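Local coordinates for protein replicative DNA helicase (Mycobacterium smegmatis, PDB 6OWN) that carries an intein that splices itself out of the replicative DNA helicase precursor, a reaction reversibly inhibited by zinc, at residues I75-V87 / P101-S113. Sequence-based numbering, arbitrary orientation.
Sequences ITANLRAGMHTVV and PAVQITAVRRRPS
H84 and Q104 form an antiparallel non-hydrogen-bonded pair where the short edge strand 84-85 lies along strand 103-111, in the all-beta Hint (Hedgehog/intein) fold of the splicing domain. Strand 48-53 flanks strand 103-111 on its other side.

Backbone bonds join the two segments. A type II turn from R80 to M83 leads into the edge strand. In this turn, G82 N gives a nearly straight bond to I105 O (2.9 Å). I105 N returns one to M83 O (2.8 Å), so I105 is gripped through both its N-H and its carbonyl. Further along, a water accepts from V103 N and donates to T85 O, linking the strands where they spread apart.

Apolar packing centres on the buried I105. Its CG1 lies anti to the carbonyl carbon (chi1 -66°). I105 CD1 reaches the forked end of L79, 3.8 Å from L79 CD2. The two side chains meet at about a right angle. I105 CD1 also touches M83 CB and T85 CG2. Next to this cluster, V108 CG2 packs on L79 CB, and W67 and T69 of strand 66-69 also touch L79. At the other end, V86 CG1 meets A102 CB at 3.7 Å.

The ring of H84 stacks against Q104. Q104 CG is anti to the backbone N (chi1 -179°), and the chain runs on extended, which brings the amide alongside the ring; the ring and amide planes are only 8° apart. Q104 CB makes a CH-pi contact over one face, 4.2 Å from the centroid of the H84 ring. H84 ND1 is hydrogen-bonded to E70, which would help fix the rotation of the ring. At the ring edge, A102 O lies in the plane, 3.6 Å from H84 CD2.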
# COMPACT_ATOMS: atom_id res chain seq x y z
N ILE A 75 3.81 -10.12 -4.35
CA ILE A 75 2.80 -9.33 -5.03
C ILE A 75 1.40 -9.75 -4.57
O ILE A 75 1.20 -10.85 -4.04
CB ILE A 75 2.93 -9.43 -6.56
CG1 ILE A 75 2.54 -10.83 -7.06
CG2 ILE A 75 4.36 -9.08 -7.00
CD1 ILE A 75 2.38 -10.89 -8.57
N THR A 76 0.43 -8.84 -4.73
CA THR A 76 -0.93 -9.09 -4.25
C THR A 76 -1.45 -10.44 -4.71
O THR A 76 -2.06 -11.18 -3.92
CB THR A 76 -1.87 -7.97 -4.71
OG1 THR A 76 -1.35 -6.68 -4.35
CG2 THR A 76 -3.22 -8.15 -4.06
N ALA A 77 -1.20 -10.80 -5.97
CA ALA A 77 -1.68 -12.05 -6.55
C ALA A 77 -1.08 -13.28 -5.89
O ALA A 77 -1.51 -14.40 -6.21
CB ALA A 77 -1.35 -12.07 -8.05
N ASN A 78 -0.10 -13.12 -5.01
CA ASN A 78 0.55 -14.22 -4.31
C ASN A 78 0.34 -14.16 -2.81
O ASN A 78 0.83 -15.04 -2.09
CB ASN A 78 2.05 -14.23 -4.60
CG ASN A 78 2.37 -14.79 -5.97
OD1 ASN A 78 1.62 -15.61 -6.49
ND2 ASN A 78 3.48 -14.35 -6.56
N LEU A 79 -0.35 -13.14 -2.31
CA LEU A 79 -0.66 -13.07 -0.89
C LEU A 79 -1.57 -14.22 -0.51
O LEU A 79 -2.41 -14.68 -1.29
CB LEU A 79 -1.36 -11.75 -0.56
CG LEU A 79 -0.54 -10.47 -0.67
CD1 LEU A 79 -1.43 -9.31 -0.23
CD2 LEU A 79 0.71 -10.56 0.19
N ARG A 80 -1.41 -14.69 0.73
CA ARG A 80 -2.29 -15.71 1.27
C ARG A 80 -2.65 -15.32 2.69
O ARG A 80 -1.84 -14.73 3.41
CB ARG A 80 -1.62 -17.09 1.25
CG ARG A 80 -1.90 -17.87 -0.03
CD ARG A 80 -0.78 -18.83 -0.35
NE ARG A 80 -0.81 -20.01 0.51
CZ ARG A 80 -1.38 -21.16 0.17
NH1 ARG A 80 -1.97 -21.28 -1.01
NH2 ARG A 80 -1.37 -22.19 1.01
N ALA A 81 -3.89 -15.62 3.08
CA ALA A 81 -4.28 -15.40 4.46
C ALA A 81 -3.31 -16.14 5.38
O ALA A 81 -2.82 -17.22 5.05
CB ALA A 81 -5.71 -15.88 4.69
N GLY A 82 -2.99 -15.52 6.51
CA GLY A 82 -1.98 -16.02 7.41
C GLY A 82 -0.67 -15.25 7.35
O GLY A 82 0.01 -15.15 8.37
N MET A 83 -0.33 -14.71 6.19
CA MET A 83 0.87 -13.88 6.08
C MET A 83 0.70 -12.58 6.87
O MET A 83 -0.41 -12.18 7.22
CB MET A 83 1.17 -13.55 4.62
CG MET A 83 1.47 -14.75 3.74
SD MET A 83 1.78 -14.23 2.04
CE MET A 83 2.46 -15.74 1.35
N HIS A 84 1.82 -11.93 7.15
CA HIS A 84 1.86 -10.63 7.81
C HIS A 84 2.59 -9.64 6.91
O HIS A 84 3.40 -10.02 6.06
CB HIS A 84 2.56 -10.71 9.17
CG HIS A 84 2.00 -11.74 10.10
ND1 HIS A 84 2.03 -13.09 9.81
CD2 HIS A 84 1.41 -11.63 11.31
CE1 HIS A 84 1.46 -13.76 10.80
NE2 HIS A 84 1.08 -12.89 11.72
N THR A 85 2.30 -8.35 7.11
CA THR A 85 3.05 -7.28 6.46
C THR A 85 3.95 -6.64 7.51
O THR A 85 3.46 -6.07 8.49
CB THR A 85 2.12 -6.24 5.83
OG1 THR A 85 1.21 -5.75 6.83
CG2 THR A 85 1.32 -6.86 4.70
N VAL A 86 5.26 -6.74 7.31
CA VAL A 86 6.25 -6.40 8.32
C VAL A 86 7.20 -5.34 7.78
O VAL A 86 7.27 -5.09 6.57
CB VAL A 86 7.03 -7.63 8.80
CG1 VAL A 86 6.10 -8.67 9.38
CG2 VAL A 86 7.82 -8.21 7.64
N VAL A 87 7.95 -4.73 8.69
CA VAL A 87 8.95 -3.72 8.33
C VAL A 87 10.38 -4.21 8.49
O VAL A 87 11.31 -3.51 8.05
CB VAL A 87 8.75 -2.42 9.13
CG1 VAL A 87 7.32 -1.91 8.99
CG2 VAL A 87 9.10 -2.63 10.60
N PRO A 101 3.23 -5.46 17.11
CA PRO A 101 2.54 -6.65 16.59
C PRO A 101 2.19 -6.47 15.11
O PRO A 101 1.33 -5.66 14.77
CB PRO A 101 1.29 -6.72 17.45
CG PRO A 101 1.00 -5.29 17.78
CD PRO A 101 2.33 -4.61 17.90
N ALA A 102 2.87 -7.22 14.24
CA ALA A 102 2.66 -7.06 12.81
C ALA A 102 1.23 -7.43 12.43
O ALA A 102 0.69 -8.45 12.88
CB ALA A 102 3.65 -7.93 12.03
N VAL A 103 0.60 -6.58 11.62
CA VAL A 103 -0.75 -6.84 11.16
C VAL A 103 -0.74 -8.09 10.28
O VAL A 103 0.22 -8.34 9.54
CB VAL A 103 -1.30 -5.61 10.41
CG1 VAL A 103 -2.46 -5.98 9.52
CG2 VAL A 103 -1.70 -4.53 11.39
N GLN A 104 -1.80 -8.89 10.38
CA GLN A 104 -1.94 -10.12 9.61
C GLN A 104 -2.97 -9.97 8.50
O GLN A 104 -4.02 -9.35 8.70
CB GLN A 104 -2.34 -11.27 10.54
CG GLN A 104 -2.48 -12.62 9.85
CD GLN A 104 -2.85 -13.73 10.82
OE1 GLN A 104 -2.75 -14.91 10.49
NE2 GLN A 104 -3.26 -13.35 12.02
N ILE A 105 -2.67 -10.54 7.34
CA ILE A 105 -3.63 -10.63 6.25
C ILE A 105 -4.64 -11.73 6.57
O ILE A 105 -4.26 -12.88 6.81
CB ILE A 105 -2.93 -10.91 4.91
CG1 ILE A 105 -2.06 -9.71 4.51
CG2 ILE A 105 -3.94 -11.27 3.82
CD1 ILE A 105 -0.94 -10.08 3.60
N THR A 106 -5.92 -11.39 6.59
CA THR A 106 -6.93 -12.38 6.90
C THR A 106 -7.68 -12.88 5.67
O THR A 106 -8.24 -13.98 5.71
CB THR A 106 -7.93 -11.82 7.92
OG1 THR A 106 -8.50 -10.61 7.43
CG2 THR A 106 -7.20 -11.52 9.23
N ALA A 107 -7.70 -12.13 4.57
CA ALA A 107 -8.34 -12.61 3.35
C ALA A 107 -7.83 -11.82 2.15
O ALA A 107 -7.40 -10.67 2.30
CB ALA A 107 -9.87 -12.53 3.43
N VAL A 108 -7.87 -12.45 0.99
CA VAL A 108 -7.53 -11.83 -0.29
C VAL A 108 -8.50 -12.36 -1.34
O VAL A 108 -8.63 -13.57 -1.50
CB VAL A 108 -6.08 -12.14 -0.75
CG1 VAL A 108 -5.80 -11.45 -2.07
CG2 VAL A 108 -5.06 -11.73 0.29
N ARG A 109 -9.15 -11.46 -2.07
CA ARG A 109 -10.02 -11.90 -3.14
C ARG A 109 -10.01 -10.87 -4.26
O ARG A 109 -9.67 -9.70 -4.05
CB ARG A 109 -11.45 -12.15 -2.64
CG ARG A 109 -12.16 -10.88 -2.22
CD ARG A 109 -13.63 -11.06 -1.88
NE ARG A 109 -14.17 -9.73 -1.61
CZ ARG A 109 -14.07 -9.12 -0.43
NH1 ARG A 109 -13.49 -9.74 0.59
NH2 ARG A 109 -14.55 -7.90 -0.28
N ARG A 110 -10.36 -11.33 -5.46
CA ARG A 110 -10.52 -10.43 -6.60
C ARG A 110 -11.74 -9.54 -6.42
O ARG A 110 -12.72 -9.91 -5.76
CB ARG A 110 -10.68 -11.22 -7.90
CG ARG A 110 -9.46 -12.02 -8.32
CD ARG A 110 -9.66 -12.56 -9.75
NE ARG A 110 -8.52 -13.37 -10.15
CZ ARG A 110 -7.48 -12.90 -10.83
NH1 ARG A 110 -7.45 -11.63 -11.20
NH2 ARG A 110 -6.48 -13.70 -11.14
N ARG A 111 -11.69 -8.37 -7.04
CA ARG A 111 -12.82 -7.46 -7.08
C ARG A 111 -12.79 -6.75 -8.42
O ARG A 111 -11.74 -6.72 -9.08
CB ARG A 111 -12.78 -6.47 -5.91
CG ARG A 111 -11.78 -5.30 -6.03
CD ARG A 111 -12.43 -4.01 -5.48
NE ARG A 111 -13.19 -3.34 -6.53
CZ ARG A 111 -14.33 -2.69 -6.34
NH1 ARG A 111 -14.87 -2.60 -5.13
NH2 ARG A 111 -14.92 -2.11 -7.37
N PRO A 112 -13.92 -6.20 -8.87
CA PRO A 112 -13.94 -5.53 -10.18
C PRO A 112 -12.93 -4.39 -10.25
O PRO A 112 -12.72 -3.65 -9.28
CB PRO A 112 -15.38 -5.01 -10.28
CG PRO A 112 -16.17 -5.95 -9.44
CD PRO A 112 -15.27 -6.31 -8.29
N SER A 113 -12.32 -4.26 -11.43
CA SER A 113 -11.25 -3.28 -11.65
C SER A 113 -11.70 -1.87 -11.30
O SER A 113 -12.81 -1.44 -11.62
CB SER A 113 -10.82 -3.32 -13.12
OG SER A 113 -9.73 -2.45 -13.35
O HOH W 1 2.44 -4.58 10.70